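Side-chain contacts in LacI family transcription regulator (Bifidobacterium animalis subsp. lactis, PDB 4O5A), which probably binds operator DNA and represses transcription in response to a small effector, as LacI family regulators do: residues S214-T217 against T218-M222; A158-D161 against S162-S166; S266-V270 against K271-V275; L314-K317 against L318-G321. All coordinates share one frame; numbering follows the deposited sequence.

Contact 1 (S214-T217 against T218-M222); sequences SEIT and TELGM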
loop_
_atom_site.group_PDB
_atom_site.type_symbol
_atom_site.label_atom_id
_atom_site.label_comp_id
_atom_site.label_asym_id
_atom_site.label_seq_id
_atom_site.Cartn_x
_atom_site.Cartn_y
_atom_site.Cartn_z
ATOM N N SER A 214 15.667 19.030 -16.456
ATOM C CA SER A 214 15.961 20.149 -17.336
ATOM C C SER A 214 17.389 20.088 -17.860
ATOM O O SER A 214 17.618 20.290 -19.051
ATOM C CB SER A 214 15.708 21.481 -16.628
ATOM O OG SER A 214 14.337 21.607 -16.301
ATOM N N GLU A 215 18.357 19.810 -16.993
ATOM C CA GLU A 215 19.747 19.815 -17.436
ATOM C C GLU A 215 20.039 18.693 -18.427
ATOM O O GLU A 215 20.660 18.916 -19.473
ATOM C CB GLU A 215 20.709 19.700 -16.256
ATOM C CG GLU A 215 22.160 19.553 -16.702
ATOM C CD GLU A 215 23.104 19.239 -15.562
ATOM O OE1 GLU A 215 23.297 18.038 -15.263
ATOM O OE2 GLU A 215 23.656 20.193 -14.972
ATOM N N ILE A 216 19.610 17.482 -18.087
ATOM C CA ILE A 216 19.922 16.320 -18.907
ATOM C C ILE A 216 19.221 16.392 -20.257
ATOM O O ILE A 216 19.851 16.182 -21.291
ATOM C CB ILE A 216 19.555 15.021 -18.192
ATOM C CG1 ILE A 216 20.411 14.869 -16.935
ATOM C CG2 ILE A 216 19.751 13.823 -19.105
ATOM C CD1 ILE A 216 19.931 13.769 -16.021
ATOM N N THR A 217 17.932 16.709 -20.250
ATOM C CA THR A 217 17.194 16.828 -21.514
ATOM C C THR A 217 17.769 17.912 -22.424
ATOM O O THR A 217 17.965 17.674 -23.624
ATOM C CB THR A 217 15.652 17.019 -21.311
ATOM O OG1 THR A 217 15.403 18.198 -20.542
ATOM C CG2 THR A 217 15.034 15.808 -20.616
ATOM N N THR A 218 18.054 19.092 -21.866
ATOM C CA THR A 218 18.648 20.180 -22.636
ATOM C C THR A 218 19.975 19.730 -23.233
ATOM O O THR A 218 20.273 19.997 -24.398
ATOM C CB THR A 218 18.923 21.441 -21.770
ATOM O OG1 THR A 218 17.678 22.023 -21.362
ATOM C CG2 THR A 218 19.745 22.475 -22.547
ATOM N N GLU A 219 20.772 19.037 -22.429
ATOM C CA GLU A 219 22.103 18.653 -22.885
ATOM C C GLU A 219 22.056 17.526 -23.909
ATOM O O GLU A 219 23.008 17.329 -24.644
ATOM C CB GLU A 219 23.011 18.309 -21.700
ATOM C CG GLU A 219 23.513 19.553 -20.977
ATOM C CD GLU A 219 24.499 19.263 -19.852
ATOM O OE1 GLU A 219 25.003 18.121 -19.751
ATOM O OE2 GLU A 219 24.786 20.197 -19.068
ATOM N N LEU A 220 20.939 16.812 -23.983
ATOM C CA LEU A 220 20.786 15.776 -25.006
ATOM C C LEU A 220 19.920 16.265 -26.163
ATOM O O LEU A 220 19.601 15.506 -27.077
ATOM C CB LEU A 220 20.194 14.507 -24.412
ATOM C CG LEU A 220 21.153 13.704 -23.527
ATOM C CD1 LEU A 220 20.397 12.592 -22.819
ATOM C CD2 LEU A 220 22.327 13.156 -24.356
ATOM N N GLY A 221 19.543 17.537 -26.120
ATOM C CA GLY A 221 18.741 18.125 -27.180
ATOM C C GLY A 221 17.337 17.548 -27.240
ATOM O O GLY A 221 16.748 17.439 -28.316
HETATM N N MSE A 222 16.791 17.189 -26.083
HETATM C CA MSE A 222 15.438 16.642 -26.014
HETATM C C MSE A 222 14.454 17.686 -25.505
HETATM O O MSE A 222 14.733 18.389 -24.535
HETATM C CB MSE A 222 15.399 15.415 -25.097
HETATM C CG MSE A 222 16.300 14.273 -25.568
HETATM SE SE MSE A 222 16.672 12.959 -24.192
HETATM C CE MSE A 222 14.883 12.247 -23.974
HETATM O O HOH W 1 15.025 20.672 -21.258
#
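The last turn of helix 206-219 passes from Ser-214 O, bonded by Thr-218 N, and Glu-215 O, bonded by Glu-219 N, into a Schellman motif, in which Gly-221 takes a positive phi (67°) and Met-222 N returns to Thr-217 O at 2.8 Å. Ser-214 O is gripped twice by one residue: Thr-218 OG1 donates to it at 2.9 Å from one face of the carbonyl plane, while Thr-218 N arrives from the other. With OG1 beside its own backbone N (chi1 -68°), Thr-218 can turn the hydroxyl back along the helix to that carbonyl. Glu-215 and Glu-219 run side by side at the exposed surface, their carboxylate planes 18° apart and Glu-215 OE2 4.2 Å from Glu-219 OE2, a pairing of like charges that probably costs some energy. One step round, Ile-216 CG2 meets Leu-220 CD1 at 4.0 Å. The helix is the crossover between strands 193-197 and 223-224, and Thr-217 and selenomethionine Met-222 face inward onto Ile-194 of the first strand; Ile-183 of neighbouring helix 175-188 touches both. Thr-217 OG1 also bonds Phe-213 O, and a water donates to Thr-217 OG1 at 2.6 Å and to Thr-218 OG1 at 3.0 Å.

Contact 2 (A158-D161 against S162-S166); sequences ALAD and SSLTS. With GOL (glycerol), chain B.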
loop_
_atom_site.group_PDB
_atom_site.type_symbol
_atom_site.label_atom_id
_atom_site.label_comp_id
_atom_site.label_asym_id
_atom_site.label_seq_id
_atom_site.Cartn_x
_atom_site.Cartn_y
_atom_site.Cartn_z
ATOM N N ALA A 158 17.326 11.238 8.860
ATOM C CA ALA A 158 16.425 11.687 7.809
ATOM C C ALA A 158 16.593 10.844 6.548
ATOM O O ALA A 158 17.705 10.447 6.196
ATOM C CB ALA A 158 16.656 13.155 7.510
ATOM N N LEU A 159 15.482 10.567 5.869
ATOM C CA LEU A 159 15.550 9.929 4.558
ATOM C C LEU A 159 15.227 10.978 3.506
ATOM O O LEU A 159 14.056 11.291 3.261
ATOM C CB LEU A 159 14.580 8.747 4.460
ATOM C CG LEU A 159 15.113 7.374 4.887
ATOM C CD1 LEU A 159 15.714 7.399 6.292
ATOM C CD2 LEU A 159 14.019 6.319 4.789
ATOM N N ALA A 160 16.267 11.534 2.895
ATOM C CA ALA A 160 16.093 12.637 1.953
ATOM C C ALA A 160 17.341 12.836 1.106
ATOM O O ALA A 160 18.339 12.143 1.295
ATOM C CB ALA A 160 15.775 13.907 2.705
ATOM N N ASP A 161 17.279 13.784 0.178
ATOM C CA ASP A 161 18.481 14.254 -0.495
ATOM C C ASP A 161 19.268 15.032 0.555
ATOM O O ASP A 161 18.675 15.731 1.382
ATOM C CB ASP A 161 18.125 15.166 -1.671
ATOM C CG ASP A 161 19.304 15.408 -2.607
ATOM O OD1 ASP A 161 20.034 16.408 -2.417
ATOM O OD2 ASP A 161 19.492 14.604 -3.547
ATOM N N SER A 162 20.593 14.905 0.534
ATOM C CA SER A 162 21.453 15.549 1.528
ATOM C C SER A 162 21.301 17.075 1.564
ATOM O O SER A 162 21.560 17.711 2.587
ATOM C CB SER A 162 22.915 15.186 1.264
ATOM O OG SER A 162 23.294 15.592 -0.037
ATOM N N SER A 163 20.876 17.658 0.448
ATOM C CA SER A 163 20.700 19.102 0.359
ATOM C C SER A 163 19.592 19.649 1.270
ATOM O O SER A 163 19.538 20.852 1.518
ATOM C CB SER A 163 20.449 19.517 -1.094
ATOM O OG SER A 163 19.367 18.787 -1.650
ATOM N N LEU A 164 18.724 18.772 1.770
ATOM C CA LEU A 164 17.565 19.196 2.558
ATOM C C LEU A 164 17.702 18.940 4.058
ATOM O O LEU A 164 16.791 19.257 4.825
ATOM C CB LEU A 164 16.302 18.471 2.080
ATOM C CG LEU A 164 15.921 18.431 0.599
ATOM C CD1 LEU A 164 14.701 17.536 0.418
ATOM C CD2 LEU A 164 15.647 19.816 0.048
ATOM N N THR A 165 18.819 18.356 4.481
ATOM C CA THR A 165 18.909 17.854 5.856
ATOM C C THR A 165 19.852 18.647 6.757
ATOM O O THR A 165 19.841 18.469 7.978
ATOM C CB THR A 165 19.290 16.367 5.890
ATOM O OG1 THR A 165 20.527 16.171 5.194
ATOM C CG2 THR A 165 18.206 15.534 5.235
ATOM N N SER A 166 20.669 19.494 6.141
ATOM C CA SER A 166 21.527 20.439 6.853
ATOM C C SER A 166 22.365 19.818 7.971
ATOM O O SER A 166 22.300 20.256 9.120
ATOM C CB SER A 166 20.698 21.606 7.401
ATOM O OG SER A 166 21.520 22.532 8.088
HETATM C C1 GOL B . 22.331 12.768 -3.197
HETATM O O1 GOL B . 21.899 13.113 -1.896
HETATM C C2 GOL B . 23.844 12.915 -3.334
HETATM O O2 GOL B . 24.148 13.094 -4.702
HETATM C C3 GOL B . 24.535 11.644 -2.841
HETATM O O3 GOL B . 24.254 10.571 -3.718
#
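One carboxylate oxygen, Asp-161 OD1, takes both the hydroxyl and the backbone N-H of Ser-163, an Asx turn where strand 156-160 gives way to a short 3-10 segment. Ser-163 OG donates to Asp-161 OD1 at 2.6 Å and Ser-163 N at 3.2 Å; both come on the anti side, from opposite faces of the carboxylate plane. The acid reaches forward over the turn because its CG stands opposite the backbone N (chi1 -166°). Leu-164 N closes the turn on Asp-161 O at 3.1 Å, from well above the carbonyl plane. A glycerol, probably from the crystallisation liquor, sits by the other carboxylate oxygen: Ser-162 N donates to its O1 at 3.3 Å in an almost straight bond. An alanine in place of Asp-161 would probably leave Ser-163 OG and N without their shared acceptor and let the serine hydroxyl turn. On the strand side, Thr-165 CG2 touches Ala-158 CB at 3.6 Å and Ala-160 CB at 3.9 Å, while Thr-165 OG1 bonds Thr-170 OG1. Thus the loop folds back on its strand, which pairs with strands 132-135 and 170-172, while Asp-161 and Ser-163 touch Ile-208 of helix 206-219.

Contact 3 (S266-V270 against K271-V275); sequences SVASV and KGVRV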
loop_
_atom_site.group_PDB
_atom_site.type_symbol
_atom_site.label_atom_id
_atom_site.label_comp_id
_atom_site.label_asym_id
_atom_site.label_seq_id
_atom_site.Cartn_x
_atom_site.Cartn_y
_atom_site.Cartn_z
ATOM N N SER A 266 -4.069 3.846 -19.566
ATOM C CA SER A 266 -5.475 3.623 -19.901
ATOM C C SER A 266 -6.027 4.760 -20.763
ATOM O O SER A 266 -6.779 4.518 -21.711
ATOM C CB SER A 266 -6.317 3.425 -18.634
ATOM O OG SER A 266 -5.846 2.294 -17.906
ATOM N N VAL A 267 -5.642 5.995 -20.449
ATOM C CA VAL A 267 -6.026 7.143 -21.277
ATOM C C VAL A 267 -5.524 6.981 -22.705
ATOM O O VAL A 267 -6.274 7.198 -23.655
ATOM C CB VAL A 267 -5.496 8.490 -20.692
ATOM C CG1 VAL A 267 -5.476 9.589 -21.773
ATOM C CG2 VAL A 267 -6.368 8.931 -19.520
ATOM N N ALA A 268 -4.259 6.611 -22.852
ATOM C CA ALA A 268 -3.696 6.423 -24.187
ATOM C C ALA A 268 -4.479 5.349 -24.952
ATOM O O ALA A 268 -4.822 5.530 -26.121
ATOM C CB ALA A 268 -2.225 6.065 -24.101
ATOM N N SER A 269 -4.791 4.242 -24.281
ATOM C CA SER A 269 -5.512 3.155 -24.946
ATOM C C SER A 269 -6.879 3.598 -25.413
ATOM O O SER A 269 -7.271 3.295 -26.535
ATOM C CB SER A 269 -5.639 1.925 -24.047
ATOM O OG SER A 269 -4.347 1.411 -23.752
ATOM N N VAL A 270 -7.612 4.305 -24.557
ATOM C CA VAL A 270 -8.948 4.773 -24.932
ATOM C C VAL A 270 -8.836 5.712 -26.130
ATOM O O VAL A 270 -9.688 5.722 -27.023
ATOM C CB VAL A 270 -9.623 5.488 -23.739
ATOM C CG1 VAL A 270 -10.877 6.238 -24.174
ATOM C CG2 VAL A 270 -9.937 4.490 -22.636
ATOM N N LYS A 271 -7.746 6.468 -26.171
ATOM C CA LYS A 271 -7.531 7.467 -27.223
ATOM C C LYS A 271 -7.023 6.838 -28.532
ATOM O O LYS A 271 -7.028 7.481 -29.576
ATOM C CB LYS A 271 -6.539 8.522 -26.714
ATOM C CG LYS A 271 -6.570 9.884 -27.402
ATOM C CD LYS A 271 -5.720 10.887 -26.592
ATOM C CE LYS A 271 -5.568 12.235 -27.289
ATOM N NZ LYS A 271 -6.872 12.904 -27.531
ATOM N N GLY A 272 -6.596 5.577 -28.476
ATOM C CA GLY A 272 -6.072 4.908 -29.657
ATOM C C GLY A 272 -4.584 5.174 -29.841
ATOM O O GLY A 272 -4.004 4.879 -30.891
ATOM N N VAL A 273 -3.965 5.748 -28.824
ATOM C CA VAL A 273 -2.522 5.929 -28.817
ATOM C C VAL A 273 -1.886 4.664 -28.249
ATOM O O VAL A 273 -2.000 4.386 -27.057
ATOM C CB VAL A 273 -2.153 7.149 -27.974
ATOM C CG1 VAL A 273 -0.639 7.296 -27.848
ATOM C CG2 VAL A 273 -2.775 8.402 -28.594
ATOM N N ARG A 274 -1.231 3.892 -29.112
ATOM C CA ARG A 274 -0.648 2.603 -28.722
ATOM C C ARG A 274 0.541 2.742 -27.782
ATOM O O ARG A 274 1.430 3.561 -28.008
ATOM C CB ARG A 274 -0.206 1.826 -29.965
ATOM C CG ARG A 274 -1.358 1.448 -30.891
ATOM C CD ARG A 274 -0.819 0.838 -32.163
ATOM N NE ARG A 274 -0.001 1.797 -32.906
ATOM C CZ ARG A 274 0.810 1.475 -33.910
ATOM N NH1 ARG A 274 0.929 0.210 -34.291
ATOM N NH2 ARG A 274 1.511 2.419 -34.527
ATOM N N VAL A 275 0.554 1.928 -26.726
ATOM C CA VAL A 275 1.716 1.825 -25.840
ATOM C C VAL A 275 2.314 0.437 -26.080
ATOM O O VAL A 275 1.635 -0.562 -25.873
ATOM C CB VAL A 275 1.299 1.976 -24.365
ATOM C CG1 VAL A 275 2.495 1.737 -23.425
ATOM C CG2 VAL A 275 0.704 3.364 -24.124
HETATM O O HOH W 2 -2.549 1.789 -25.717
#
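Lys-271 and Ala-268 carry most of this contact, at the C-terminal end of helix 258-271, where Gly-272 ends the helix in a Schellman motif. Lys-271 engages through its backbone and the root of its side chain: its N donates to Val-267 O at 3.0 Å, and its CB lies 3.3 Å from the same Val-267 O. The amino end leads off from the turn. Ala-268 is buried and works on two fronts. Its carbonyl O receives Val-273 N at 2.8 Å, the bond that pulls the chain back after the glycine, and Ala-268 CB lies 4.0 Å from both Val-273 CB and Val-275 CG2. Leu-279 covers the alanine further. Gly-272, at a phi of 87°, holds a backbone shape in which a CB would collide with the carbonyl O of Lys-271. A water ties the returning loop to the helix, touching Ser-269 OG at 2.7 Å, donating to Val-273 O and accepting from Val-275 N; Ser-269 OG also bonds Glu-265 O. Ser-269 and Val-270 also pack on His-294 of the second subunit. The chemistry is therefore divided: backbone bonds and a bridging water fix the turn, while small apolar groups seal its inner side.

Contact 4 (L314-K317 against L318-G321); sequences LMLK and LIDG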
loop_
_atom_site.group_PDB
_atom_site.type_symbol
_atom_site.label_atom_id
_atom_site.label_comp_id
_atom_site.label_asym_id
_atom_site.label_seq_id
_atom_site.Cartn_x
_atom_site.Cartn_y
_atom_site.Cartn_z
ATOM N N LEU A 314 21.161 2.227 11.052
ATOM C CA LEU A 314 21.860 3.491 11.264
ATOM C C LEU A 314 21.389 4.173 12.546
ATOM O O LEU A 314 22.190 4.745 13.288
ATOM C CB LEU A 314 21.658 4.426 10.066
ATOM C CG LEU A 314 22.367 3.980 8.790
ATOM C CD1 LEU A 314 22.024 4.922 7.639
ATOM C CD2 LEU A 314 23.878 3.909 8.998
HETATM N N MSE A 315 20.092 4.112 12.814
HETATM C CA MSE A 315 19.580 4.734 14.024
HETATM C C MSE A 315 20.080 3.983 15.240
HETATM O O MSE A 315 20.391 4.594 16.246
HETATM C CB MSE A 315 18.051 4.820 14.021
HETATM C CG MSE A 315 17.533 5.885 13.067
HETATM SE SE MSE A 315 15.604 6.054 13.110
HETATM C CE MSE A 315 15.111 4.378 12.288
ATOM N N LEU A 316 20.170 2.660 15.143
ATOM C CA LEU A 316 20.721 1.869 16.247
ATOM C C LEU A 316 22.183 2.211 16.529
ATOM O O LEU A 316 22.617 2.228 17.682
ATOM C CB LEU A 316 20.563 0.376 15.959
ATOM C CG LEU A 316 19.120 -0.084 16.155
ATOM C CD1 LEU A 316 18.882 -1.468 15.546
ATOM C CD2 LEU A 316 18.785 -0.079 17.636
ATOM N N LYS A 317 22.949 2.479 15.474
ATOM C CA LYS A 317 24.323 2.940 15.651
ATOM C C LYS A 317 24.367 4.262 16.406
ATOM O O LYS A 317 25.153 4.422 17.320
ATOM C CB LYS A 317 25.032 3.104 14.303
ATOM C CG LYS A 317 25.437 1.807 13.621
ATOM C CD LYS A 317 26.347 2.123 12.443
ATOM C CE LYS A 317 26.378 1.000 11.412
ATOM N NZ LYS A 317 27.173 -0.192 11.858
ATOM N N LEU A 318 23.524 5.210 16.010
ATOM C CA LEU A 318 23.451 6.499 16.701
ATOM C C LEU A 318 23.114 6.296 18.177
ATOM O O LEU A 318 23.735 6.887 19.062
ATOM C CB LEU A 318 22.397 7.402 16.041
ATOM C CG LEU A 318 22.685 7.932 14.633
ATOM C CD1 LEU A 318 21.451 8.640 14.070
ATOM C CD2 LEU A 318 23.878 8.873 14.637
ATOM N N ILE A 319 22.134 5.439 18.439
ATOM C CA ILE A 319 21.736 5.130 19.811
ATOM C C ILE A 319 22.890 4.509 20.593
ATOM O O ILE A 319 23.100 4.822 21.776
ATOM C CB ILE A 319 20.515 4.178 19.827
ATOM C CG1 ILE A 319 19.301 4.866 19.219
ATOM C CG2 ILE A 319 20.206 3.713 21.250
ATOM C CD1 ILE A 319 18.208 3.906 18.823
ATOM N N ASP A 320 23.652 3.638 19.935
ATOM C CA ASP A 320 24.799 2.996 20.582
ATOM C C ASP A 320 25.956 3.969 20.810
ATOM O O ASP A 320 26.905 3.644 21.509
ATOM C CB ASP A 320 25.283 1.767 19.786
ATOM C CG ASP A 320 24.244 0.644 19.730
ATOM O OD1 ASP A 320 23.341 0.611 20.594
ATOM O OD2 ASP A 320 24.332 -0.212 18.819
ATOM N N GLY A 321 25.880 5.156 20.217
ATOM C CA GLY A 321 26.884 6.177 20.454
ATOM C C GLY A 321 28.007 6.141 19.441
ATOM O O GLY A 321 29.079 6.716 19.658
#
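Leu-316 and Ile-319 slant across one another in the last turns of helix 304-320, which closes in a Schellman motif at Gly-321. Only their ends meet: Leu-316 CD2 lies 4.2 Å from Ile-319 CD1. Ile-319 has CG1 beside its backbone N (chi1 -65°), a setting that lays CG1 back along the helix, 3.2 Å from Met-315 O, the carbonyl that also accepts the Ile-319 N-H at 2.9 Å. Leu-318 leans back in the same manner on its own side of the helix, its CG 3.5 Å from Leu-314 O. The selenomethionine Met-315 and Ile-319 share a direction into the fold, both touching Ile-71 of strand 70-76, while Met-315 also packs on Leu-134 and Ile-319 on Ala-132 of strand 132-135. Asp-320 points elsewhere. Its carboxylate folds back beside Leu-316 O, two acceptors close together, a closeness probably made tolerable by two arginines: OD1 forms a salt bridge with Arg-67 and OD2 one with Arg-102, which also touches Leu-316. An asparagine here would probably leave these two guanidinium groups without their shared negative charge and weaken the tie between the helix end and both arginines. Gly-321, at a phi of 93°, needs its lack of a side chain, and its N donates to Leu-318 O at 3.0 Å.

In the fold
Contacts 1, 3 and 4 are three versions of one ending, a helix stopped by a glycine Schellman motif; contact 2 is instead a strand running into a 3-10 turn. All are partly buried. The centre of contact 2 lies about 13 Å from the centre of the chain, those of the others 22 to 27 Å. Contacts 2 and 4 serve the parallel sheet that includes strands 132-135 and 156-160, with centres about 18 Å apart, whereas contact 1 backs on strand 193-197 of the other sheet. Acids fare differently: paired at the surface in contact 1, turned to serine in contact 2, bridged to arginines in contact 4. Contact 3 alone reaches the second subunit.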